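Local coordinates for protein nitroalkane oxidase (Podospora anserina, PDB 3MKH) that catalyses the FAD-dependent oxidation of nitroalkanes to aldehydes or ketones, releasing nitrite and turning molecular oxygen into hydrogen peroxide, at residues A17-A22 with V82-S87; T99-T104 with A130-S135; A354-C359 with G400-I405. All blocks are in the same frame, centred on the assembly; numbering follows the deposited sequence.

From the N terminus, helix 9-33 runs first, and contact 1 brings helix 75-88 back onto it, closing a loop of 59 residues inside the N-terminal helical domain. Helix 90-109 follows directly. Contact 2 closes a loop of 25 residues and sets it on strand 130-133, which ties that helical domain to the beta domain. Contact 3 lies far along the chain, where helix 345-374 meets the start of helix 402-415 in the C-terminal helical domain, closing 40 residues. The three loops come in series; none nests in or crosses another. Contacts 2 and 3 both reach the same FAD, with their nearest atoms about 5 Å apart. Contact 1 lies away from the annotated sites.

Contact 1: residues A17-A22 with V82-S87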
loop_
_atom_site.group_PDB
_atom_site.type_symbol
_atom_site.label_atom_id
_atom_site.label_comp_id
_atom_site.label_asym_id
_atom_site.label_seq_id
_atom_site.Cartn_x
_atom_site.Cartn_y
_atom_site.Cartn_z
ATOM N N ALA A 17 -21.491 22.226 -20.538
ATOM C CA ALA A 17 -22.543 22.704 -19.638
ATOM C C ALA A 17 -22.161 22.498 -18.165
ATOM O O ALA A 17 -22.441 23.350 -17.318
ATOM C CB ALA A 17 -23.870 22.012 -19.936
ATOM N N ALA A 18 -21.534 21.364 -17.863
ATOM C CA ALA A 18 -21.107 21.083 -16.487
ATOM C C ALA A 18 -20.087 22.123 -16.007
ATOM O O ALA A 18 -20.173 22.623 -14.884
ATOM C CB ALA A 18 -20.527 19.678 -16.389
ATOM N N ARG A 19 -19.122 22.448 -16.863
ATOM C CA ARG A 19 -18.128 23.469 -16.525
ATOM C C ARG A 19 -18.813 24.795 -16.191
ATOM O O ARG A 19 -18.486 25.461 -15.195
ATOM C CB ARG A 19 -17.143 23.668 -17.678
ATOM C CG ARG A 19 -16.270 22.460 -17.986
ATOM C CD ARG A 19 -15.380 22.746 -19.198
ATOM N NE ARG A 19 -14.344 23.717 -18.873
ATOM C CZ ARG A 19 -14.298 24.953 -19.348
ATOM N NH1 ARG A 19 -15.224 25.375 -20.205
ATOM N NH2 ARG A 19 -13.316 25.765 -18.975
ATOM N N SER A 20 -19.779 25.171 -17.020
ATOM C CA SER A 20 -20.504 26.427 -16.834
ATOM C C SER A 20 -21.374 26.425 -15.563
ATOM O O SER A 20 -21.395 27.393 -14.794
ATOM C CB SER A 20 -21.355 26.720 -18.084
ATOM O OG SER A 20 -22.026 27.960 -17.973
ATOM N N LEU A 21 -22.096 25.332 -15.338
ATOM C CA LEU A 21 -22.907 25.208 -14.131
ATOM C C LEU A 21 -22.069 25.307 -12.855
ATOM O O LEU A 21 -22.407 26.044 -11.905
ATOM C CB LEU A 21 -23.628 23.870 -14.133
ATOM C CG LEU A 21 -24.658 23.837 -13.005
ATOM C CD1 LEU A 21 -26.014 24.238 -13.570
ATOM C CD2 LEU A 21 -24.717 22.479 -12.341
ATOM N N ALA A 22 -20.977 24.553 -12.828
ATOM C CA ALA A 22 -20.115 24.526 -11.646
ATOM C C ALA A 22 -19.570 25.911 -11.377
ATOM O O ALA A 22 -19.617 26.401 -10.247
ATOM C CB ALA A 22 -18.980 23.530 -11.832
ATOM N N VAL A 82 -20.943 15.012 -12.756
ATOM C CA VAL A 82 -20.529 14.847 -11.361
ATOM C C VAL A 82 -19.019 15.073 -11.157
ATOM O O VAL A 82 -18.607 15.707 -10.176
ATOM C CB VAL A 82 -20.952 13.465 -10.809
ATOM C CG1 VAL A 82 -20.319 13.214 -9.464
ATOM C CG2 VAL A 82 -22.475 13.391 -10.695
ATOM N N GLU A 83 -18.203 14.566 -12.080
ATOM C CA GLU A 83 -16.756 14.752 -11.988
ATOM C C GLU A 83 -16.416 16.243 -12.007
ATOM O O GLU A 83 -15.654 16.737 -11.167
ATOM C CB GLU A 83 -16.000 14.010 -13.127
ATOM C CG GLU A 83 -14.491 14.353 -13.161
ATOM C CD GLU A 83 -13.753 13.877 -14.427
ATOM O OE1 GLU A 83 -14.300 13.036 -15.169
ATOM O OE2 GLU A 83 -12.618 14.361 -14.677
ATOM N N GLU A 84 -16.981 16.961 -12.972
ATOM C CA GLU A 84 -16.722 18.380 -13.072
ATOM C C GLU A 84 -17.176 19.121 -11.799
ATOM O O GLU A 84 -16.433 19.938 -11.253
ATOM C CB GLU A 84 -17.400 18.962 -14.326
ATOM C CG GLU A 84 -17.241 20.488 -14.462
ATOM C CD GLU A 84 -15.777 20.939 -14.551
ATOM O OE1 GLU A 84 -14.896 20.138 -14.950
ATOM O OE2 GLU A 84 -15.514 22.108 -14.227
ATOM N N CYS A 85 -18.391 18.843 -11.329
ATOM C CA CYS A 85 -18.903 19.546 -10.149
ATOM C C CYS A 85 -18.048 19.296 -8.916
ATOM O O CYS A 85 -17.732 20.234 -8.176
ATOM C CB CYS A 85 -20.363 19.188 -9.867
ATOM S SG CYS A 85 -21.476 19.824 -11.109
ATOM N N TYR A 86 -17.658 18.044 -8.706
ATOM C CA TYR A 86 -16.810 17.706 -7.576
ATOM C C TYR A 86 -15.394 18.260 -7.664
ATOM O O TYR A 86 -14.744 18.481 -6.638
ATOM C CB TYR A 86 -16.795 16.191 -7.300
ATOM C CG TYR A 86 -17.608 15.851 -6.083
ATOM C CD1 TYR A 86 -18.969 16.136 -6.053
ATOM C CD2 TYR A 86 -17.024 15.304 -4.952
ATOM C CE1 TYR A 86 -19.734 15.864 -4.947
ATOM C CE2 TYR A 86 -17.794 15.030 -3.813
ATOM C CZ TYR A 86 -19.148 15.314 -3.834
ATOM O OH TYR A 86 -19.947 15.053 -2.749
ATOM N N SER A 87 -14.911 18.500 -8.875
ATOM C CA SER A 87 -13.591 19.082 -9.010
ATOM C C SER A 87 -13.635 20.551 -8.598
ATOM O O SER A 87 -12.598 21.172 -8.393
ATOM C CB SER A 87 -13.074 18.952 -10.451
ATOM O OG SER A 87 -13.665 19.927 -11.305
HETATM O O HOH W 1 -16.057 24.818 -14.165
#
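Glu84 lies across the backbone of helix 9-33 between Ala18 and Arg19. Its CG is 3.6 Å from Ala18 C and equally close to the amide N of Arg19. Its CB meets Ala18 CB at 3.8 Å. The chain then bends at chi2 (60°), which brings the carboxylate across the Arg19 side chain. There Glu84 CD sits 3.8 Å from Arg19 CG, so the acid meets the aliphatic part of the arginine. The charged ends do not touch: Arg19 NE and Glu84 OE2 are 5.1 Å apart. One water joins the helices instead. It donates to Arg19 O at 2.7 Å and to Glu84 OE2.

Beside this pair, the methyl of Ala22 packs on the backbone of Cys85, with Ala22 CB 4.3 Å from Cys85 CA. Leu21 CD2 makes a looser apolar contact with Cys85 SG. With alanines facing the other helix, the two segments run in the same general direction at 30°, their axes 8.8 Å apart. Both belong to the N-terminal helical domain of the acyl-CoA dehydrogenase fold.

Further out, Arg286 on helix 262-298 forms a salt bridge with Glu84 OE1, while Gln16 OE1 is hydrogen-bonded to Arg19 NH1. The buried carboxylate therefore has a different partner for each oxygen, an arginine and a water. This pairing would be expected to keep it ionised.

Contact 2: residues T99-T104 with A130-S135; sequences TGLGLT and ASLVFS. With FAD (flavin-adenine dinucleotide), chain E.
Leu101 and Leu132 meet where the N-terminal helical domain of the acyl-CoA dehydrogenase fold rests on its beta domain. Helix 90-109 passes over strand 130-133 at 64°, with the segment axes 5.5 Å apart. Here the helix meets the strand backbone against backbone: Gly102, with no side chain, lays its CA 3.5 Å from Leu132 N.

Leu132 can be followed outward. Its CB lies near Leu101 CG and Leu101 O. CG stands anti to the backbone N (chi1 172°). From there Leu132 CD2 touches Leu101 CG and Leu101 CD1, each at 3.7 Å. The other branch of Leu101, CD2, turns to the flavin and comes 3.8 Å from FAD O4. The side chain of Leu101 also lies close to that of Asp399, the probable proton acceptor.

At the start of the strand, Ala130 CB packs against Thr99 CG2, Thr99 O and Leu103 CD2. Ala130 N gives a weak but nearly straight hydrogen bond to Thr99 OG1 (3.3 Å, 173°). That hydroxyl is also hydrogen-bonded to Tyr51 and Asn173.

The strand and the loop that follows it hold the pyrimidine edge of the flavin. FAD N3 donates to Leu132 O at 2.7 Å. Two backbone amides, Phe134 N and Ser135 N, grip FAD O2, an arrangement that would probably stabilise negative charge on the reduced ring. Ser135 OG bridges ring and ribityl chain: it gives its proton to FAD N1 at 2.9 Å and accepts from FAD O4' at 2.6 Å.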
loop_
_atom_site.group_PDB
_atom_site.type_symbol
_atom_site.label_atom_id
_atom_site.label_comp_id
_atom_site.label_asym_id
_atom_site.label_seq_id
_atom_site.Cartn_x
_atom_site.Cartn_y
_atom_site.Cartn_z
ATOM N N THR A 99 -30.745 15.073 -4.090
ATOM C CA THR A 99 -32.152 15.103 -4.528
ATOM C C THR A 99 -32.308 14.072 -5.650
ATOM O O THR A 99 -33.326 13.403 -5.749
ATOM C CB THR A 99 -32.574 16.500 -5.015
ATOM O OG1 THR A 99 -32.783 17.357 -3.880
ATOM C CG2 THR A 99 -33.860 16.449 -5.854
ATOM N N GLY A 100 -31.279 13.928 -6.475
ATOM C CA GLY A 100 -31.317 12.931 -7.536
ATOM C C GLY A 100 -31.380 11.518 -6.979
ATOM O O GLY A 100 -32.098 10.663 -7.497
ATOM N N LEU A 101 -30.641 11.269 -5.906
ATOM C CA LEU A 101 -30.694 9.969 -5.246
ATOM C C LEU A 101 -32.086 9.711 -4.658
ATOM O O LEU A 101 -32.618 8.595 -4.740
ATOM C CB LEU A 101 -29.610 9.867 -4.157
ATOM C CG LEU A 101 -29.617 8.554 -3.354
ATOM C CD1 LEU A 101 -29.367 7.336 -4.229
ATOM C CD2 LEU A 101 -28.608 8.613 -2.207
ATOM N N GLY A 102 -32.678 10.748 -4.075
ATOM C CA GLY A 102 -34.016 10.638 -3.518
ATOM C C GLY A 102 -35.071 10.320 -4.570
ATOM O O GLY A 102 -36.052 9.636 -4.288
ATOM N N LEU A 103 -34.875 10.819 -5.786
ATOM C CA LEU A 103 -35.810 10.533 -6.889
ATOM C C LEU A 103 -35.605 9.165 -7.543
ATOM O O LEU A 103 -36.500 8.663 -8.237
ATOM C CB LEU A 103 -35.728 11.627 -7.958
ATOM C CG LEU A 103 -36.100 13.023 -7.465
ATOM C CD1 LEU A 103 -35.720 14.109 -8.489
ATOM C CD2 LEU A 103 -37.579 13.074 -7.101
ATOM N N THR A 104 -34.440 8.564 -7.317
ATOM C CA THR A 104 -34.075 7.316 -7.984
ATOM C C THR A 104 -35.043 6.142 -7.727
ATOM O O THR A 104 -35.436 5.459 -8.668
ATOM C CB THR A 104 -32.607 6.921 -7.679
ATOM O OG1 THR A 104 -31.739 7.959 -8.153
ATOM C CG2 THR A 104 -32.239 5.583 -8.364
ATOM N N ALA A 130 -35.574 16.378 -2.405
ATOM C CA ALA A 130 -35.943 14.981 -2.218
ATOM C C ALA A 130 -34.820 14.293 -1.452
ATOM O O ALA A 130 -33.676 14.752 -1.478
ATOM C CB ALA A 130 -36.191 14.271 -3.582
ATOM N N SER A 131 -35.150 13.204 -0.772
ATOM C CA SER A 131 -34.195 12.497 0.072
ATOM C C SER A 131 -34.468 11.005 0.035
ATOM O O SER A 131 -35.620 10.586 0.064
ATOM C CB SER A 131 -34.304 12.993 1.517
ATOM O OG SER A 131 -33.318 12.396 2.341
ATOM N N LEU A 132 -33.405 10.207 -0.055
ATOM C CA LEU A 132 -33.518 8.761 0.123
ATOM C C LEU A 132 -33.178 8.491 1.584
ATOM O O LEU A 132 -32.024 8.643 2.029
ATOM C CB LEU A 132 -32.589 8.007 -0.839
ATOM C CG LEU A 132 -32.417 6.479 -0.700
ATOM C CD1 LEU A 132 -33.699 5.781 -0.330
ATOM C CD2 LEU A 132 -31.856 5.888 -1.985
ATOM N N VAL A 133 -34.208 8.165 2.350
ATOM C CA VAL A 133 -34.095 8.142 3.797
ATOM C C VAL A 133 -33.950 6.697 4.242
ATOM O O VAL A 133 -34.930 6.010 4.528
ATOM C CB VAL A 133 -35.295 8.802 4.467
ATOM C CG1 VAL A 133 -35.058 8.932 5.977
ATOM C CG2 VAL A 133 -35.554 10.173 3.843
ATOM N N PHE A 134 -32.695 6.260 4.274
ATOM C CA PHE A 134 -32.318 4.877 4.495
ATOM C C PHE A 134 -31.598 4.739 5.835
ATOM O O PHE A 134 -31.992 3.939 6.688
ATOM C CB PHE A 134 -31.375 4.461 3.365
ATOM C CG PHE A 134 -30.983 3.007 3.382
ATOM C CD1 PHE A 134 -29.868 2.584 4.084
ATOM C CD2 PHE A 134 -31.702 2.068 2.659
ATOM C CE1 PHE A 134 -29.496 1.243 4.086
ATOM C CE2 PHE A 134 -31.331 0.733 2.657
ATOM C CZ PHE A 134 -30.234 0.322 3.370
ATOM N N SER A 135 -30.535 5.525 6.007
ATOM C CA SER A 135 -29.628 5.361 7.139
ATOM C C SER A 135 -30.233 5.722 8.495
ATOM O O SER A 135 -31.152 6.543 8.588
ATOM C CB SER A 135 -28.340 6.160 6.911
ATOM O OG SER A 135 -27.662 5.695 5.756
HETATM P PA FAD E . -22.766 1.071 9.315
HETATM O O1A FAD E . -23.897 0.191 9.602
HETATM O O2A FAD E . -22.684 2.368 9.988
HETATM O O5B FAD E . -21.412 0.253 9.595
HETATM C C5B FAD E . -20.269 0.893 10.158
HETATM C C4B FAD E . -18.994 0.035 10.061
HETATM O O4B FAD E . -19.173 -1.159 10.834
HETATM C C3B FAD E . -18.739 -0.437 8.632
HETATM O O3B FAD E . -17.923 0.513 7.945
HETATM C C2B FAD E . -17.957 -1.720 8.847
HETATM O O2B FAD E . -16.573 -1.430 9.010
HETATM C C1B FAD E . -18.531 -2.268 10.155
HETATM N N9A FAD E . -19.536 -3.318 9.826
HETATM C C8A FAD E . -20.831 -3.284 10.122
HETATM N N7A FAD E . -21.424 -4.382 9.671
HETATM C C5A FAD E . -20.497 -5.127 9.083
HETATM C C6A FAD E . -20.516 -6.360 8.446
HETATM N N6A FAD E . -21.647 -7.044 8.331
HETATM N N1A FAD E . -19.375 -6.851 7.951
HETATM C C2A FAD E . -18.244 -6.177 8.063
HETATM N N3A FAD E . -18.191 -5.001 8.665
HETATM C C4A FAD E . -19.295 -4.452 9.181
HETATM N N1 FAD E . -27.792 7.941 3.985
HETATM C C2 FAD E . -29.043 7.914 3.381
HETATM O O2 FAD E . -29.872 7.094 3.748
HETATM N N3 FAD E . -29.346 8.811 2.361
HETATM C C4 FAD E . -28.406 9.749 1.942
HETATM O O4 FAD E . -28.688 10.539 1.044
HETATM C C4X FAD E . -27.157 9.776 2.547
HETATM N N5 FAD E . -26.187 10.699 2.147
HETATM C C5X FAD E . -25.090 10.939 2.981
HETATM C C6 FAD E . -24.291 12.065 2.806
HETATM C C7 FAD E . -23.208 12.291 3.648
HETATM C C7M FAD E . -22.328 13.524 3.468
HETATM C C8 FAD E . -22.925 11.387 4.662
HETATM C C8M FAD E . -21.737 11.625 5.595
HETATM C C9 FAD E . -23.718 10.262 4.829
HETATM C C9A FAD E . -24.801 10.038 3.993
HETATM N N10 FAD E . -25.602 8.910 4.165
HETATM C C10 FAD E . -26.854 8.874 3.563
HETATM C "C1'" FAD E . -25.133 7.752 4.962
HETATM C "C2'" FAD E . -24.312 6.792 4.099
HETATM O "O2'" FAD E . -25.127 6.249 3.065
HETATM C "C3'" FAD E . -23.670 5.655 4.911
HETATM O "O3'" FAD E . -22.767 4.959 4.065
HETATM C "C4'" FAD E . -24.682 4.642 5.467
HETATM O "O4'" FAD E . -25.281 5.144 6.654
HETATM C "C5'" FAD E . -23.987 3.314 5.789
HETATM O "O5'" FAD E . -22.870 3.510 6.658
HETATM P P FAD E . -21.818 2.340 6.912
HETATM O O1P FAD E . -21.480 1.739 5.617
HETATM O O2P FAD E . -20.737 2.849 7.757
HETATM O O3P FAD E . -22.720 1.273 7.720
#

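Contact 3: residues A354-C359 with G400-I405. With FAD (flavin-adenine dinucleotide), chain E.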
loop_
_atom_site.group_PDB
_atom_site.type_symbol
_atom_site.label_atom_id
_atom_site.label_comp_id
_atom_site.label_asym_id
_atom_site.label_seq_id
_atom_site.Cartn_x
_atom_site.Cartn_y
_atom_site.Cartn_z
ATOM N N ALA A 354 -17.390 -1.937 -8.049
ATOM C CA ALA A 354 -15.941 -1.782 -8.223
ATOM C C ALA A 354 -15.520 -0.320 -8.380
ATOM O O ALA A 354 -14.524 0.122 -7.772
ATOM C CB ALA A 354 -15.448 -2.609 -9.421
ATOM N N ALA A 355 -16.256 0.433 -9.200
ATOM C CA ALA A 355 -15.895 1.831 -9.428
ATOM C C ALA A 355 -15.993 2.579 -8.107
ATOM O O ALA A 355 -15.108 3.354 -7.763
ATOM C CB ALA A 355 -16.804 2.497 -10.483
ATOM N N LYS A 356 -17.075 2.338 -7.372
ATOM C CA LYS A 356 -17.279 2.999 -6.079
ATOM C C LYS A 356 -16.101 2.702 -5.147
ATOM O O LYS A 356 -15.498 3.609 -4.585
ATOM C CB LYS A 356 -18.597 2.548 -5.439
ATOM C CG LYS A 356 -19.162 3.483 -4.362
ATOM C CD LYS A 356 -18.440 3.370 -3.010
ATOM C CE LYS A 356 -19.324 3.933 -1.870
ATOM N NZ LYS A 356 -18.636 3.886 -0.522
ATOM N N VAL A 357 -15.767 1.428 -4.989
ATOM C CA VAL A 357 -14.702 1.060 -4.069
ATOM C C VAL A 357 -13.337 1.562 -4.537
ATOM O O VAL A 357 -12.569 2.107 -3.752
ATOM C CB VAL A 357 -14.651 -0.465 -3.836
ATOM C CG1 VAL A 357 -13.432 -0.835 -2.985
ATOM C CG2 VAL A 357 -15.946 -0.930 -3.182
ATOM N N PHE A 358 -13.024 1.388 -5.815
ATOM C CA PHE A 358 -11.699 1.773 -6.311
ATOM C C PHE A 358 -11.461 3.282 -6.206
ATOM O O PHE A 358 -10.430 3.722 -5.714
ATOM C CB PHE A 358 -11.508 1.337 -7.777
ATOM C CG PHE A 358 -10.178 1.761 -8.375
ATOM C CD1 PHE A 358 -10.040 2.991 -9.004
ATOM C CD2 PHE A 358 -9.064 0.941 -8.280
ATOM C CE1 PHE A 358 -8.816 3.386 -9.559
ATOM C CE2 PHE A 358 -7.847 1.323 -8.822
ATOM C CZ PHE A 358 -7.718 2.549 -9.466
ATOM N N CYS A 359 -12.420 4.055 -6.713
ATOM C CA CYS A 359 -12.270 5.490 -6.861
ATOM C C CYS A 359 -12.361 6.210 -5.514
ATOM O O CYS A 359 -11.648 7.186 -5.291
ATOM C CB CYS A 359 -13.320 6.053 -7.831
ATOM S SG CYS A 359 -13.189 5.403 -9.547
ATOM N N GLY A 400 -23.264 3.772 1.380
ATOM C CA GLY A 400 -22.952 2.384 1.633
ATOM C C GLY A 400 -21.449 2.193 1.739
ATOM O O GLY A 400 -20.734 2.147 0.723
ATOM N N GLY A 401 -20.970 2.084 2.974
ATOM C CA GLY A 401 -19.540 2.025 3.259
ATOM C C GLY A 401 -18.860 0.842 2.594
ATOM O O GLY A 401 -19.492 -0.201 2.416
ATOM N N ASN A 402 -17.586 0.990 2.228
ATOM C CA ASN A 402 -16.886 -0.094 1.530
ATOM C C ASN A 402 -16.749 -1.377 2.364
ATOM O O ASN A 402 -16.859 -2.488 1.840
ATOM C CB ASN A 402 -15.510 0.348 1.035
ATOM C CG ASN A 402 -15.588 1.420 -0.046
ATOM O OD1 ASN A 402 -14.577 2.021 -0.404
ATOM N ND2 ASN A 402 -16.783 1.668 -0.555
ATOM N N VAL A 403 -16.515 -1.229 3.665
ATOM C CA VAL A 403 -16.159 -2.392 4.493
ATOM C C VAL A 403 -17.383 -3.206 4.906
ATOM O O VAL A 403 -17.357 -4.437 4.893
ATOM C CB VAL A 403 -15.373 -1.949 5.753
ATOM C CG1 VAL A 403 -15.030 -3.151 6.646
ATOM C CG2 VAL A 403 -14.107 -1.201 5.339
ATOM N N GLY A 404 -18.449 -2.504 5.275
ATOM C CA GLY A 404 -19.645 -3.129 5.804
ATOM C C GLY A 404 -20.691 -3.460 4.758
ATOM O O GLY A 404 -21.549 -4.314 4.991
ATOM N N ILE A 405 -20.639 -2.778 3.616
ATOM C CA ILE A 405 -21.710 -2.905 2.621
ATOM C C ILE A 405 -21.204 -3.274 1.228
ATOM O O ILE A 405 -21.446 -4.393 0.746
ATOM C CB ILE A 405 -22.575 -1.633 2.567
ATOM C CG1 ILE A 405 -23.169 -1.372 3.963
ATOM C CG2 ILE A 405 -23.659 -1.759 1.486
ATOM C CD1 ILE A 405 -24.294 -0.359 3.988
HETATM P PA FAD E . -22.766 1.071 9.315
HETATM O O1A FAD E . -23.897 0.191 9.602
HETATM O O2A FAD E . -22.684 2.368 9.988
HETATM O O5B FAD E . -21.412 0.253 9.595
HETATM C C5B FAD E . -20.269 0.893 10.158
HETATM C C4B FAD E . -18.994 0.035 10.061
HETATM O O4B FAD E . -19.173 -1.159 10.834
HETATM C C3B FAD E . -18.739 -0.437 8.632
HETATM O O3B FAD E . -17.923 0.513 7.945
HETATM C C2B FAD E . -17.957 -1.720 8.847
HETATM O O2B FAD E . -16.573 -1.430 9.010
HETATM C C1B FAD E . -18.531 -2.268 10.155
HETATM N N9A FAD E . -19.536 -3.318 9.826
HETATM C C8A FAD E . -20.831 -3.284 10.122
HETATM N N7A FAD E . -21.424 -4.382 9.671
HETATM C C5A FAD E . -20.497 -5.127 9.083
HETATM C C6A FAD E . -20.516 -6.360 8.446
HETATM N N6A FAD E . -21.647 -7.044 8.331
HETATM N N1A FAD E . -19.375 -6.851 7.951
HETATM C C2A FAD E . -18.244 -6.177 8.063
HETATM N N3A FAD E . -18.191 -5.001 8.665
HETATM C C4A FAD E . -19.295 -4.452 9.181
HETATM N N1 FAD E . -27.792 7.941 3.985
HETATM C C2 FAD E . -29.043 7.914 3.381
HETATM O O2 FAD E . -29.872 7.094 3.748
HETATM N N3 FAD E . -29.346 8.811 2.361
HETATM C C4 FAD E . -28.406 9.749 1.942
HETATM O O4 FAD E . -28.688 10.539 1.044
HETATM C C4X FAD E . -27.157 9.776 2.547
HETATM N N5 FAD E . -26.187 10.699 2.147
HETATM C C5X FAD E . -25.090 10.939 2.981
HETATM C C6 FAD E . -24.291 12.065 2.806
HETATM C C7 FAD E . -23.208 12.291 3.648
HETATM C C7M FAD E . -22.328 13.524 3.468
HETATM C C8 FAD E . -22.925 11.387 4.662
HETATM C C8M FAD E . -21.737 11.625 5.595
HETATM C C9 FAD E . -23.718 10.262 4.829
HETATM C C9A FAD E . -24.801 10.038 3.993
HETATM N N10 FAD E . -25.602 8.910 4.165
HETATM C C10 FAD E . -26.854 8.874 3.563
HETATM C "C1'" FAD E . -25.133 7.752 4.962
HETATM C "C2'" FAD E . -24.312 6.792 4.099
HETATM O "O2'" FAD E . -25.127 6.249 3.065
HETATM C "C3'" FAD E . -23.670 5.655 4.911
HETATM O "O3'" FAD E . -22.767 4.959 4.065
HETATM C "C4'" FAD E . -24.682 4.642 5.467
HETATM O "O4'" FAD E . -25.281 5.144 6.654
HETATM C "C5'" FAD E . -23.987 3.314 5.789
HETATM O "O5'" FAD E . -22.870 3.510 6.658
HETATM P P FAD E . -21.818 2.340 6.912
HETATM O O1P FAD E . -21.480 1.739 5.617
HETATM O O2P FAD E . -20.737 2.849 7.757
HETATM O O3P FAD E . -22.720 1.273 7.720
#
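Lys356 stretches from helix 345-374 to the glycine turn ahead of helix 402-415. Its chain bends once, at chi2 (-77°), and runs extended beyond. Lys356 NZ donates to Gly400 O at 3.0 Å, coming from above the carbonyl plane, 40° out of it. The same ammonium is also hydrogen-bonded to Leu395 O and Phe398 O. Three backbone carbonyls thus gather round one buried charge. This is the tight part of the contact. The amide of Asn402 lies against it, crossing the lysine chain.

The packing is looser along Val357. Val357 CG2 comes 3.9 Å from Asn402 CG, and the two side chains run past one another, pointing opposite ways. This side is not open to solvent: Ile322 of the second subunit packs on Val357.

Both segments belong to the C-terminal helical domain of the acyl-CoA dehydrogenase fold, and the turn held by Lys356 is part of the FAD site. Gly401 is the N-cap of the helix. Gly401 N donates to the FAD phosphate oxygen O1P at 2.7 Å, and Gly400 N donates to FAD O3' at 3.0 Å. The Lys356 side chain also lies about 4 Å, between nearest atoms, from that of Asp399, the probable proton acceptor, next to Gly400 in sequence. Farther along the helix, Gly404 CA packs 3.6 Å from FAD C4A, and Val403 CG1 lies 3.3 Å from FAD O2B.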